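Local coordinates for protein purine nucleoside phosphorylase (Bacillus licheniformis, PDB 6DZD) that probably catalyses the phosphorolysis of adenosine, inosine and S-methyl-5'-thioadenosine, and probably also deaminates adenosine, as a zinc-binding member of the YfiH/LACC1 family, at residues A[5-10]-A[15-20]; A[61-66]-A[102-107]; A[162-167]-A[234-239]; A[189-194]-A[259-264]. All blocks are in the same frame, centred on the assembly; numbering follows the deposited sequence.

Interaction 1: A[5-10]-A[15-20]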
loop_
_atom_site.group_PDB
_atom_site.type_symbol
_atom_site.label_atom_id
_atom_site.label_comp_id
_atom_site.label_asym_id
_atom_site.label_seq_id
_atom_site.Cartn_x
_atom_site.Cartn_y
_atom_site.Cartn_z
ATOM N N ASN A 5 -13.689 3.416 -8.039
ATOM C CA ASN A 5 -12.947 2.847 -9.148
ATOM C C ASN A 5 -11.469 3.152 -8.989
ATOM O O ASN A 5 -11.111 4.302 -8.733
ATOM C CB ASN A 5 -13.439 3.411 -10.475
ATOM C CG ASN A 5 -13.427 2.373 -11.567
ATOM O OD1 ASN A 5 -12.780 2.545 -12.613
ATOM N ND2 ASN A 5 -14.138 1.264 -11.324
ATOM N N PRO A 6 -10.579 2.175 -9.171
ATOM C CA PRO A 6 -10.714 0.801 -9.669
ATOM C C PRO A 6 -11.123 -0.249 -8.624
ATOM O O PRO A 6 -11.034 -1.452 -8.892
ATOM C CB PRO A 6 -9.312 0.504 -10.187
ATOM C CG PRO A 6 -8.395 1.402 -9.342
ATOM C CD PRO A 6 -9.247 2.390 -8.590
ATOM N N PHE A 7 -11.552 0.194 -7.454
ATOM C CA PHE A 7 -11.976 -0.709 -6.402
ATOM C C PHE A 7 -13.490 -0.893 -6.425
ATOM O O PHE A 7 -14.240 -0.052 -6.919
ATOM C CB PHE A 7 -11.530 -0.178 -5.026
ATOM C CG PHE A 7 -10.034 -0.109 -4.851
ATOM C CD1 PHE A 7 -9.327 1.030 -5.211
ATOM C CD2 PHE A 7 -9.328 -1.191 -4.353
ATOM C CE1 PHE A 7 -7.929 1.091 -5.062
ATOM C CE2 PHE A 7 -7.939 -1.133 -4.208
ATOM C CZ PHE A 7 -7.243 0.013 -4.563
ATOM N N ARG A 8 -13.929 -2.014 -5.867
ATOM C CA ARG A 8 -15.341 -2.285 -5.644
ATOM C C ARG A 8 -15.529 -2.568 -4.162
ATOM O O ARG A 8 -14.722 -3.281 -3.559
ATOM C CB ARG A 8 -15.843 -3.461 -6.475
ATOM C CG ARG A 8 -17.353 -3.594 -6.464
ATOM C CD ARG A 8 -17.835 -4.834 -7.211
ATOM N NE ARG A 8 -17.599 -6.071 -6.464
ATOM C CZ ARG A 8 -16.502 -6.816 -6.574
ATOM N NH1 ARG A 8 -15.530 -6.450 -7.407
ATOM N NH2 ARG A 8 -16.372 -7.927 -5.854
ATOM N N LEU A 9 -16.559 -1.956 -3.579
ATOM C CA LEU A 9 -16.891 -2.083 -2.163
ATOM C C LEU A 9 -17.732 -3.327 -1.886
ATOM O O LEU A 9 -18.902 -3.383 -2.272
ATOM C CB LEU A 9 -17.613 -0.828 -1.686
ATOM C CG LEU A 9 -17.692 -0.630 -0.169
ATOM C CD1 LEU A 9 -16.371 -0.935 0.506
ATOM C CD2 LEU A 9 -18.144 0.790 0.166
ATOM N N ASP A 10 -17.118 -4.353 -1.287
ATOM C CA ASP A 10 -17.852 -5.465 -0.662
ATOM C C ASP A 10 -18.042 -5.067 0.801
ATOM O O ASP A 10 -17.247 -5.420 1.672
ATOM C CB ASP A 10 -17.099 -6.784 -0.795
ATOM C CG ASP A 10 -17.310 -7.438 -2.130
ATOM O OD1 ASP A 10 -17.915 -6.775 -2.999
ATOM O OD2 ASP A 10 -16.863 -8.594 -2.323
ATOM N N LEU A 15 -12.496 -3.510 0.069
ATOM C CA LEU A 15 -12.460 -2.891 -1.250
ATOM C C LEU A 15 -11.642 -3.792 -2.165
ATOM O O LEU A 15 -10.487 -4.095 -1.854
ATOM C CB LEU A 15 -11.846 -1.494 -1.187
ATOM C CG LEU A 15 -12.753 -0.399 -0.647
ATOM C CD1 LEU A 15 -11.922 0.768 -0.162
ATOM C CD2 LEU A 15 -13.709 0.019 -1.738
ATOM N N LEU A 16 -12.214 -4.185 -3.303
ATOM C CA LEU A 16 -11.605 -5.185 -4.175
ATOM C C LEU A 16 -11.314 -4.624 -5.555
ATOM O O LEU A 16 -12.191 -4.013 -6.173
ATOM C CB LEU A 16 -12.520 -6.408 -4.318
ATOM C CG LEU A 16 -12.655 -7.263 -3.057
ATOM C CD1 LEU A 16 -13.676 -8.359 -3.237
ATOM C CD2 LEU A 16 -11.276 -7.847 -2.656
ATOM N N ILE A 17 -10.104 -4.875 -6.052
ATOM C CA ILE A 17 -9.728 -4.492 -7.412
ATOM C C ILE A 17 -10.369 -5.465 -8.404
ATOM O O ILE A 17 -9.899 -6.593 -8.591
ATOM C CB ILE A 17 -8.206 -4.439 -7.572
ATOM C CG1 ILE A 17 -7.664 -3.316 -6.687
ATOM C CG2 ILE A 17 -7.839 -4.167 -9.013
ATOM C CD1 ILE A 17 -6.206 -3.451 -6.265
ATOM N N GLU A 18 -11.395 -4.991 -9.110
ATOM C CA GLU A 18 -12.249 -5.891 -9.879
ATOM C C GLU A 18 -11.519 -6.473 -11.085
ATOM O O GLU A 18 -11.457 -7.698 -11.248
ATOM C CB GLU A 18 -13.524 -5.172 -10.302
ATOM C CG GLU A 18 -14.657 -6.116 -10.540
ATOM C CD GLU A 18 -15.970 -5.405 -10.539
ATOM O OE1 GLU A 18 -15.966 -4.178 -10.311
ATOM O OE2 GLU A 18 -17.008 -6.063 -10.771
ATOM N N GLU A 19 -10.947 -5.604 -11.935
ATOM C CA GLU A 19 -10.434 -6.032 -13.241
ATOM C C GLU A 19 -9.372 -7.121 -13.124
ATOM O O GLU A 19 -9.203 -7.918 -14.053
ATOM C CB GLU A 19 -9.864 -4.830 -14.004
ATOM N N TRP A 20 -8.662 -7.182 -11.997
ATOM C CA TRP A 20 -7.576 -8.143 -11.854
ATOM C C TRP A 20 -8.096 -9.551 -11.543
ATOM O O TRP A 20 -7.501 -10.544 -12.000
ATOM C CB TRP A 20 -6.604 -7.656 -10.776
ATOM C CG TRP A 20 -5.791 -6.470 -11.215
ATOM C CD1 TRP A 20 -5.985 -5.712 -12.338
ATOM C CD2 TRP A 20 -4.641 -5.916 -10.554
ATOM N NE1 TRP A 20 -5.040 -4.717 -12.412
ATOM C CE2 TRP A 20 -4.200 -4.819 -11.331
ATOM C CE3 TRP A 20 -3.943 -6.236 -9.382
ATOM C CZ2 TRP A 20 -3.087 -4.045 -10.968
ATOM C CZ3 TRP A 20 -2.855 -5.474 -9.037
ATOM C CH2 TRP A 20 -2.435 -4.392 -9.820
HETATM O O HOH W 1 -10.679 -2.788 -11.455
#

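Interaction 2: A[61-66]-A[102-107]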
loop_
_atom_site.group_PDB
_atom_site.type_symbol
_atom_site.label_atom_id
_atom_site.label_comp_id
_atom_site.label_asym_id
_atom_site.label_seq_id
_atom_site.Cartn_x
_atom_site.Cartn_y
_atom_site.Cartn_z
ATOM N N HIS A 61 -7.457 -8.731 19.179
ATOM C CA HIS A 61 -8.428 -8.094 18.294
ATOM C C HIS A 61 -7.874 -7.945 16.877
ATOM O O HIS A 61 -8.609 -8.130 15.900
ATOM C CB HIS A 61 -8.880 -6.751 18.875
ATOM C CG HIS A 61 -9.769 -6.882 20.081
ATOM N ND1 HIS A 61 -10.094 -5.815 20.890
ATOM C CD2 HIS A 61 -10.390 -7.962 20.620
ATOM C CE1 HIS A 61 -10.873 -6.232 21.876
ATOM N NE2 HIS A 61 -11.074 -7.529 21.732
ATOM N N VAL A 62 -6.585 -7.611 16.742
ATOM C CA VAL A 62 -5.975 -7.447 15.418
ATOM C C VAL A 62 -5.925 -8.778 14.674
ATOM O O VAL A 62 -6.241 -8.859 13.480
ATOM C CB VAL A 62 -4.567 -6.831 15.544
ATOM C CG1 VAL A 62 -3.953 -6.631 14.181
ATOM C CG2 VAL A 62 -4.602 -5.513 16.316
ATOM N N ILE A 63 -5.514 -9.844 15.368
ATOM C CA ILE A 63 -5.483 -11.163 14.749
ATOM C C ILE A 63 -6.883 -11.586 14.321
ATOM O O ILE A 63 -7.069 -12.192 13.253
ATOM C CB ILE A 63 -4.830 -12.172 15.706
ATOM C CG1 ILE A 63 -3.312 -11.944 15.704
ATOM C CG2 ILE A 63 -5.187 -13.586 15.308
ATOM C CD1 ILE A 63 -2.613 -12.396 16.952
ATOM N N ASN A 64 -7.894 -11.249 15.130
ATOM C CA ASN A 64 -9.266 -11.552 14.743
ATOM C C ASN A 64 -9.712 -10.693 13.561
ATOM O O ASN A 64 -10.432 -11.178 12.679
ATOM C CB ASN A 64 -10.196 -11.410 15.944
ATOM C CG ASN A 64 -10.111 -12.612 16.871
ATOM O OD1 ASN A 64 -9.493 -13.622 16.536
ATOM N ND2 ASN A 64 -10.713 -12.500 18.050
ATOM N N ASN A 65 -9.286 -9.427 13.500
ATOM C CA ASN A 65 -9.618 -8.643 12.314
ATOM C C ASN A 65 -8.948 -9.234 11.068
ATOM O O ASN A 65 -9.562 -9.308 9.995
ATOM C CB ASN A 65 -9.183 -7.186 12.492
ATOM C CG ASN A 65 -9.872 -6.496 13.634
ATOM O OD1 ASN A 65 -10.970 -6.871 14.037
ATOM N ND2 ASN A 65 -9.234 -5.457 14.158
ATOM N N ARG A 66 -7.695 -9.695 11.207
ATOM C CA ARG A 66 -7.021 -10.378 10.105
ATOM C C ARG A 66 -7.682 -11.718 9.800
ATOM O O ARG A 66 -7.865 -12.078 8.631
ATOM C CB ARG A 66 -5.534 -10.572 10.425
ATOM C CG ARG A 66 -4.706 -9.285 10.545
ATOM C CD ARG A 66 -3.251 -9.603 10.845
ATOM N NE ARG A 66 -2.420 -8.423 11.076
ATOM C CZ ARG A 66 -1.093 -8.454 11.234
ATOM N NH1 ARG A 66 -0.404 -7.331 11.445
ATOM N NH2 ARG A 66 -0.446 -9.610 11.186
ATOM N N GLY A 102 4.942 -12.974 10.274
ATOM C CA GLY A 102 4.249 -11.771 10.685
ATOM C C GLY A 102 2.738 -11.852 10.723
ATOM O O GLY A 102 2.105 -10.883 11.150
ATOM N N ALA A 103 2.144 -12.992 10.348
ATOM C CA ALA A 103 0.689 -13.087 10.235
ATOM C C ALA A 103 0.031 -13.145 11.606
ATOM O O ALA A 103 -1.044 -12.568 11.803
ATOM C CB ALA A 103 0.298 -14.302 9.392
ATOM N N PHE A 104 0.650 -13.839 12.568
ATOM C CA PHE A 104 0.118 -13.916 13.927
ATOM C C PHE A 104 0.948 -13.168 14.960
ATOM O O PHE A 104 0.447 -12.879 16.049
ATOM C CB PHE A 104 -0.018 -15.383 14.364
ATOM C CG PHE A 104 -0.944 -16.175 13.493
ATOM C CD1 PHE A 104 -0.477 -16.803 12.350
ATOM C CD2 PHE A 104 -2.289 -16.257 13.795
ATOM C CE1 PHE A 104 -1.335 -17.526 11.542
ATOM C CE2 PHE A 104 -3.147 -16.972 12.996
ATOM C CZ PHE A 104 -2.669 -17.608 11.866
ATOM N N ARG A 105 2.181 -12.825 14.637
ATOM C CA ARG A 105 3.066 -12.148 15.564
ATOM C C ARG A 105 3.900 -11.197 14.741
ATOM O O ARG A 105 4.333 -11.560 13.650
ATOM C CB ARG A 105 3.993 -13.123 16.301
ATOM C CG ARG A 105 3.294 -14.205 17.109
ATOM C CD ARG A 105 4.310 -15.007 17.879
ATOM N NE ARG A 105 3.710 -16.067 18.680
ATOM C CZ ARG A 105 3.622 -17.332 18.282
ATOM N NH1 ARG A 105 4.086 -17.678 17.087
ATOM N NH2 ARG A 105 3.068 -18.249 19.075
ATOM N N TYR A 106 4.104 -9.978 15.250
ATOM C CA TYR A 106 4.980 -9.030 14.568
ATOM C C TYR A 106 6.442 -9.480 14.596
ATOM O O TYR A 106 7.224 -9.055 13.736
ATOM C CB TYR A 106 4.840 -7.650 15.212
ATOM C CG TYR A 106 5.323 -6.497 14.358
ATOM C CD1 TYR A 106 4.508 -5.969 13.359
ATOM C CD2 TYR A 106 6.576 -5.921 14.563
ATOM C CE1 TYR A 106 4.920 -4.914 12.580
ATOM C CE2 TYR A 106 7.009 -4.863 13.783
ATOM C CZ TYR A 106 6.171 -4.365 12.786
ATOM O OH TYR A 106 6.551 -3.301 11.996
ATOM N N ASP A 107 6.806 -10.359 15.543
ATOM C CA ASP A 107 8.189 -10.789 15.700
ATOM C C ASP A 107 8.734 -11.456 14.447
ATOM O O ASP A 107 9.948 -11.401 14.202
ATOM C CB ASP A 107 8.312 -11.766 16.864
ATOM C CG ASP A 107 8.020 -11.123 18.205
ATOM O OD1 ASP A 107 7.759 -9.894 18.231
ATOM O OD2 ASP A 107 8.053 -11.856 19.231
HETATM O O HOH W 2 2.530 -7.608 11.284
#

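Interaction 3: A[162-167]-A[234-239]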
loop_
_atom_site.group_PDB
_atom_site.type_symbol
_atom_site.label_atom_id
_atom_site.label_comp_id
_atom_site.label_asym_id
_atom_site.label_seq_id
_atom_site.Cartn_x
_atom_site.Cartn_y
_atom_site.Cartn_z
ATOM N N SER A 162 11.696 0.950 -7.866
ATOM C CA SER A 162 12.520 -0.228 -7.626
ATOM C C SER A 162 11.740 -1.510 -7.868
ATOM O O SER A 162 12.295 -2.502 -8.342
ATOM C CB SER A 162 13.057 -0.213 -6.198
ATOM O OG SER A 162 14.080 0.746 -6.044
ATOM N N MET A 163 10.451 -1.511 -7.564
ATOM C CA MET A 163 9.666 -2.698 -7.861
ATOM C C MET A 163 9.710 -3.002 -9.345
ATOM O O MET A 163 9.891 -4.158 -9.742
ATOM C CB MET A 163 8.220 -2.528 -7.397
ATOM C CG MET A 163 7.452 -3.821 -7.533
ATOM S SD MET A 163 8.015 -5.048 -6.330
ATOM C CE MET A 163 7.220 -4.412 -4.834
ATOM N N VAL A 164 9.539 -1.970 -10.178
ATOM C CA VAL A 164 9.544 -2.163 -11.622
ATOM C C VAL A 164 10.937 -2.546 -12.104
ATOM O O VAL A 164 11.091 -3.421 -12.965
ATOM C CB VAL A 164 9.028 -0.901 -12.334
ATOM C CG1 VAL A 164 9.126 -1.074 -13.821
ATOM C CG2 VAL A 164 7.605 -0.583 -11.912
ATOM N N ASP A 165 11.977 -1.908 -11.554
ATOM C CA ASP A 165 13.339 -2.264 -11.941
ATOM C C ASP A 165 13.669 -3.697 -11.520
ATOM O O ASP A 165 14.410 -4.406 -12.217
ATOM C CB ASP A 165 14.335 -1.250 -11.362
ATOM C CG ASP A 165 15.696 -1.300 -12.066
ATOM O OD1 ASP A 165 15.745 -1.142 -13.321
ATOM O OD2 ASP A 165 16.726 -1.519 -11.369
ATOM N N MET A 166 13.137 -4.131 -10.368
ATOM C CA MET A 166 13.337 -5.496 -9.887
ATOM C C MET A 166 12.604 -6.510 -10.753
ATOM O O MET A 166 13.098 -7.624 -10.948
ATOM C CB MET A 166 12.893 -5.622 -8.430
ATOM C CG MET A 166 13.704 -6.586 -7.609
ATOM S SD MET A 166 13.728 -6.121 -5.851
ATOM C CE MET A 166 15.305 -5.271 -5.721
ATOM N N TRP A 167 11.409 -6.175 -11.245
ATOM C CA TRP A 167 10.722 -7.115 -12.133
ATOM C C TRP A 167 11.404 -7.173 -13.494
ATOM O O TRP A 167 11.439 -8.230 -14.143
ATOM C CB TRP A 167 9.247 -6.741 -12.289
ATOM C CG TRP A 167 8.434 -7.055 -11.064
ATOM C CD1 TRP A 167 8.904 -7.320 -9.808
ATOM C CD2 TRP A 167 7.021 -7.121 -10.981
ATOM N NE1 TRP A 167 7.866 -7.554 -8.953
ATOM C CE2 TRP A 167 6.695 -7.440 -9.650
ATOM C CE3 TRP A 167 5.992 -6.953 -11.908
ATOM C CZ2 TRP A 167 5.384 -7.591 -9.220
ATOM C CZ3 TRP A 167 4.695 -7.093 -11.482
ATOM C CH2 TRP A 167 4.399 -7.413 -10.143
ATOM N N VAL A 234 5.646 5.688 -14.397
ATOM C CA VAL A 234 5.787 6.023 -15.811
ATOM C C VAL A 234 7.261 6.159 -16.167
ATOM O O VAL A 234 7.717 5.695 -17.224
ATOM C CB VAL A 234 5.015 7.314 -16.140
ATOM C CG1 VAL A 234 5.212 7.695 -17.606
ATOM C CG2 VAL A 234 3.534 7.172 -15.800
ATOM N N HIS A 235 8.024 6.810 -15.287
ATOM C CA HIS A 235 9.466 6.880 -15.443
ATOM C C HIS A 235 10.058 5.482 -15.499
ATOM O O HIS A 235 10.935 5.202 -16.322
ATOM C CB HIS A 235 10.048 7.679 -14.282
ATOM C CG HIS A 235 11.537 7.815 -14.303
ATOM N ND1 HIS A 235 12.192 8.710 -15.123
ATOM C CD2 HIS A 235 12.494 7.202 -13.568
ATOM C CE1 HIS A 235 13.491 8.626 -14.909
ATOM N NE2 HIS A 235 13.700 7.724 -13.966
ATOM N N ALA A 236 9.549 4.572 -14.671
ATOM C CA ALA A 236 10.122 3.239 -14.629
ATOM C C ALA A 236 9.807 2.423 -15.873
ATOM O O ALA A 236 10.434 1.380 -16.083
ATOM C CB ALA A 236 9.643 2.508 -13.387
ATOM N N GLY A 237 8.843 2.841 -16.685
ATOM C CA GLY A 237 8.524 2.117 -17.900
ATOM C C GLY A 237 7.107 1.611 -17.949
ATOM O O GLY A 237 6.725 0.952 -18.925
ATOM N N ILE A 238 6.300 1.841 -16.937
ATOM C CA ILE A 238 4.911 1.404 -17.023
ATOM C C ILE A 238 4.144 2.418 -17.865
ATOM O O ILE A 238 4.239 3.628 -17.593
ATOM C CB ILE A 238 4.303 1.269 -15.634
ATOM C CG1 ILE A 238 5.002 0.159 -14.856
ATOM C CG2 ILE A 238 2.847 0.962 -15.748
ATOM C CD1 ILE A 238 4.343 -0.127 -13.532
ATOM N N PRO A 239 3.382 1.980 -18.869
ATOM C CA PRO A 239 2.589 2.938 -19.648
ATOM C C PRO A 239 1.506 3.561 -18.780
ATOM O O PRO A 239 0.881 2.888 -17.959
ATOM C CB PRO A 239 1.994 2.092 -20.783
ATOM C CG PRO A 239 2.415 0.710 -20.570
ATOM C CD PRO A 239 3.160 0.584 -19.274
HETATM O O HOH W 3 13.194 0.281 -14.256
#

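Interaction 4: A[189-194]-A[259-264]. With ZN (zinc ion), chain C.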
loop_
_atom_site.group_PDB
_atom_site.type_symbol
_atom_site.label_atom_id
_atom_site.label_comp_id
_atom_site.label_asym_id
_atom_site.label_seq_id
_atom_site.Cartn_x
_atom_site.Cartn_y
_atom_site.Cartn_z
ATOM N N CYS A 189 -4.998 17.586 -0.642
ATOM C CA CYS A 189 -5.982 18.376 0.080
ATOM C C CYS A 189 -5.668 18.454 1.565
ATOM O O CYS A 189 -5.899 19.491 2.187
ATOM C CB CYS A 189 -7.374 17.788 -0.122
ATOM S SG CYS A 189 -7.414 15.994 -0.071
ATOM N N CYS A 190 -5.118 17.394 2.155
ATOM C CA CYS A 190 -4.908 17.366 3.599
ATOM C C CYS A 190 -3.449 17.208 4.005
ATOM O O CYS A 190 -3.198 16.934 5.181
ATOM C CB CYS A 190 -5.698 16.234 4.265
ATOM S SG CYS A 190 -7.302 15.874 3.563
ATOM N N TYR A 191 -2.484 17.320 3.090
ATOM C CA TYR A 191 -1.099 16.946 3.398
ATOM C C TYR A 191 -0.131 18.091 3.097
ATOM O O TYR A 191 0.067 18.454 1.930
ATOM C CB TYR A 191 -0.701 15.696 2.618
ATOM C CG TYR A 191 0.622 15.107 3.060
ATOM C CD1 TYR A 191 0.896 14.911 4.412
ATOM C CD2 TYR A 191 1.603 14.739 2.129
ATOM C CE1 TYR A 191 2.103 14.364 4.825
ATOM C CE2 TYR A 191 2.810 14.200 2.542
ATOM C CZ TYR A 191 3.054 14.011 3.892
ATOM O OH TYR A 191 4.256 13.483 4.331
ATOM N N THR A 192 0.484 18.655 4.144
ATOM C CA THR A 192 1.491 19.693 3.959
ATOM C C THR A 192 2.809 19.281 4.604
ATOM O O THR A 192 2.824 18.624 5.640
ATOM C CB THR A 192 1.041 21.064 4.510
ATOM O OG1 THR A 192 0.855 20.991 5.929
ATOM C CG2 THR A 192 -0.256 21.546 3.825
ATOM N N VAL A 193 3.922 19.655 3.974
ATOM C CA VAL A 193 5.248 19.188 4.368
ATOM C C VAL A 193 6.203 20.374 4.432
ATOM O O VAL A 193 5.934 21.448 3.895
ATOM C CB VAL A 193 5.788 18.097 3.416
ATOM C CG1 VAL A 193 4.904 16.856 3.495
ATOM C CG2 VAL A 193 5.876 18.618 1.987
ATOM N N ASP A 194 7.336 20.166 5.099
ATOM C CA ASP A 194 8.370 21.187 5.210
ATOM C C ASP A 194 9.387 21.059 4.070
ATOM O O ASP A 194 9.221 20.267 3.139
ATOM C CB ASP A 194 9.033 21.129 6.594
ATOM C CG ASP A 194 9.618 19.746 6.940
ATOM O OD1 ASP A 194 9.905 18.937 6.021
ATOM O OD2 ASP A 194 9.802 19.476 8.156
ATOM N N SER A 259 -6.829 7.506 9.474
ATOM C CA SER A 259 -5.892 8.481 8.925
ATOM C C SER A 259 -4.950 8.952 10.016
ATOM O O SER A 259 -5.398 9.492 11.033
ATOM C CB SER A 259 -6.612 9.675 8.312
ATOM O OG SER A 259 -5.652 10.663 8.003
ATOM N N HIS A 260 -3.645 8.779 9.773
ATOM C CA HIS A 260 -2.649 9.192 10.751
ATOM C C HIS A 260 -2.723 10.692 11.005
ATOM O O HIS A 260 -2.609 11.140 12.155
ATOM C CB HIS A 260 -1.249 8.794 10.283
ATOM C CG HIS A 260 -0.199 8.966 11.337
ATOM N ND1 HIS A 260 0.753 9.964 11.285
ATOM C CD2 HIS A 260 0.034 8.284 12.484
ATOM C CE1 HIS A 260 1.531 9.886 12.348
ATOM N NE2 HIS A 260 1.112 8.879 13.096
ATOM N N ARG A 261 -2.969 11.475 9.949
ATOM C CA ARG A 261 -3.009 12.932 10.077
ATOM C C ARG A 261 -4.294 13.409 10.750
ATOM O O ARG A 261 -4.264 14.278 11.630
ATOM C CB ARG A 261 -2.846 13.580 8.699
ATOM C CG ARG A 261 -2.548 15.086 8.743
ATOM C CD ARG A 261 -1.533 15.452 7.679
ATOM N NE ARG A 261 -1.423 16.894 7.436
ATOM C CZ ARG A 261 -0.270 17.530 7.198
ATOM N NH1 ARG A 261 0.876 16.846 7.183
ATOM N NH2 ARG A 261 -0.261 18.845 6.971
ATOM N N ARG A 262 -5.436 12.884 10.319
ATOM C CA ARG A 262 -6.708 13.327 10.875
ATOM C C ARG A 262 -6.852 12.933 12.339
ATOM O O ARG A 262 -7.339 13.721 13.150
ATOM C CB ARG A 262 -7.850 12.743 10.062
ATOM C CG ARG A 262 -9.184 13.225 10.476
ATOM C CD ARG A 262 -10.246 12.389 9.827
ATOM N NE ARG A 262 -10.205 11.016 10.314
ATOM C CZ ARG A 262 -10.376 9.941 9.554
ATOM N NH1 ARG A 262 -10.583 10.059 8.241
ATOM N NH2 ARG A 262 -10.339 8.746 10.119
ATOM N N ASP A 263 -6.425 11.729 12.698
ATOM C CA ASP A 263 -6.661 11.200 14.030
ATOM C C ASP A 263 -5.584 11.597 15.041
ATOM O O ASP A 263 -5.659 11.168 16.201
ATOM C CB ASP A 263 -6.803 9.670 13.961
ATOM C CG ASP A 263 -7.900 9.218 12.983
ATOM O OD1 ASP A 263 -8.747 10.044 12.566
ATOM O OD2 ASP A 263 -7.932 8.019 12.633
ATOM N N ARG A 264 -4.621 12.438 14.659
ATOM C CA ARG A 264 -3.649 12.981 15.615
ATOM C C ARG A 264 -2.753 11.883 16.200
ATOM O O ARG A 264 -2.502 11.844 17.413
ATOM C CB ARG A 264 -4.333 13.770 16.738
HETATM ZN ZN ZN C . -8.230 14.924 1.831
#

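Interaction 1: A[5-10]-A[15-20]
Two backbone hydrogen bonds tie Arg8 to Leu16, Arg8 N to Leu16 O and Leu16 N to Arg8 O, both 2.7 Å, the second the straighter at 162°. Non-hydrogen-bonded pairs flank them, Phe7 with Ile17 and Leu9 with Leu15, and CA-H...O contacts from Phe7 and Leu15 add to the ladder. With the short connection between them, this register makes strands 7-10 and 14-17 an antiparallel beta hairpin, with 7-10 outermost in its mixed sheet and strand 30-35 continuing the sheet beyond Leu15 and Ile17. Apolar contacts fill the face carrying Phe7, Leu9, Leu15 and Ile17. There Phe7 and Ile17 run side by side, and Leu15 CD2 sits 3.6 Å from Leu9 CD1; Tyr136 packs against Phe7 and Ile17. On the other face Arg8 lies beside Leu16, and Asp10 and Glu18 bring carboxylates to its guanidinium. A bend at chi3 (74°) turns that group across Glu18; their long salt bridge, Arg8 NH1 to Glu18 OE2 at 3.7 Å, is electrostatic alone. Arg8 NH2 also pairs with Asp10 OD1 at 3.4 Å.

Interaction 2: A[61-66]-A[102-107]
The Arg66 guanidinium presents its edge to the carbonyl groups of Gly102 and Ala103 and makes a cation-pi contact with Phe82, while the Phe104 ring meets Ile63 CG2 obliquely. At that guanidinium edge, NH2 bonds to Gly102 O at 2.9 Å, with the acceptor only 4° out of the guanidinium plane and the donor on a carbonyl lone pair. Its second bond, to Ala103 O at 3.1 Å, is set differently: the nitrogen stands above the carbonyl plane, off the lone pairs. A water in the guanidinium plane accepts from Arg66 NH1 at 3.0 Å and donates weakly to Gly102 O. The side chain is extended from CG to NE, which carries the charged end from helix 59-72 across to the loop between strands 91-93 and 115-118. One turn earlier, Ile63 points toward the same loop, its CD1 3.2 Å from Phe104 O and its CG2 4.2 Å from Phe104 CD2. Thr51 O accepts from Arg66 NE, a further partner in the surrounding fold. Gly102 has positive phi (77°), a backbone shape favourable to glycine. Across this contact the buried arginine is met by backbone carbonyls and a water, not a carboxylate; the Gly102 carbonyl, approached on a lone pair, probably helps to stabilise the positive charge, while Ala103 O adds a less well directed bond and the pair holds the loop against the helix.

Interaction 3: A[162-167]-A[234-239]
Val164 packs closely against Ala236, with Val164 CB and Ala236 CB 3.6 Å apart. Both side chains leave their backbones toward the opposing segment, and the valine straddles its neighbours with two branches. CG1, anti to the backbone N (chi1 176°), lies 3.6 Å from both Ala236 CB and Ala236 O. CG2 instead reaches Ile238 CD1 at 3.7 Å, the two side chains meeting at a slant. The small methyl of Ala236 permits the close approach of the segments, whose CA atoms at Val164 and Ala236 are 6.2 Å apart. The contact joins helix 159-169 to the C-terminal end of helix 225-236, where Gly237 completes a Schellman motif. Its positive phi (120°) lets the chain turn out of the helix, and Gly237 N bonds back to Val234 O at 3.1 Å. Ile238 follows this turn, and its CD1 meets Val164 from beyond the helix end; Ile243 of strand 243-245 and Phe137 of strand 133-139 extend the apolar surroundings. No direct hydrogen bond crosses between the segments; on the looser side a water donates to Asp165 OD1 at 3.1 Å and only weakly to Ala236 O, across the partly exposed margin beside the buried valine and isoleucine.

Interaction 4: A[189-194]-A[259-264]
Arg261 spans the gap to Tyr191 and Thr192 from a turn that starts at Ser259, whose OG accepts from Arg262 N at 3.2 Å in an ST motif. Asp131 supports this turn through Ser259 OG and Arg261 N. The Arg261 side chain bends at chi2 (141°), and its guanidinium lies with one face over Tyr191 CA. NH1 bonds to Thr192 O at 3.1 Å, in the carbonyl plane on a lone pair, and passes 3.4 Å from Tyr191 CD1, the ring plane 75° from the guanidinium. NH2 makes a weak bond to Thr192 OG1 at the guanidinium edge; Glu220 gives that hydroxyl a second partner. The arginine therefore ties the loop before strand 270-276 to strand 192-193, just after the zinc ligands in sequence. Cys189 SG and Cys190 SG bind zinc at 2.3 and 2.2 Å, while Cys249 and Cys252 complete the four-cysteine site. After Arg261, Arg262 turns to Asp263, Arg262 NE meeting Asp263 OD1 in a 2.9 Å salt bridge on the syn side, tilted from the carboxylate plane.

Interaction 1 comes first along the chain and interaction 2 follows, whereas interactions 3 and 4 alternate their segments: 162-167, 189-194, 234-239, 259-264. All four contacts are separate, with centres 23 to 31 Å apart. Interactions 2 and 3, the widest pair, lie on opposite sides of the chain's centre. Interaction 1 is at one edge of a six-stranded mixed sheet. Interaction 3 couples two helices that pack beside a second six-stranded sheet, and interaction 2 joins a helix to a loop leading between two of that sheet's strands. Interaction 4 includes an outermost strand of a three-stranded sheet and half of the zinc ligands. The contacts thus lie in separate parts of the fold, and of the four only interaction 4 contains metal ligands.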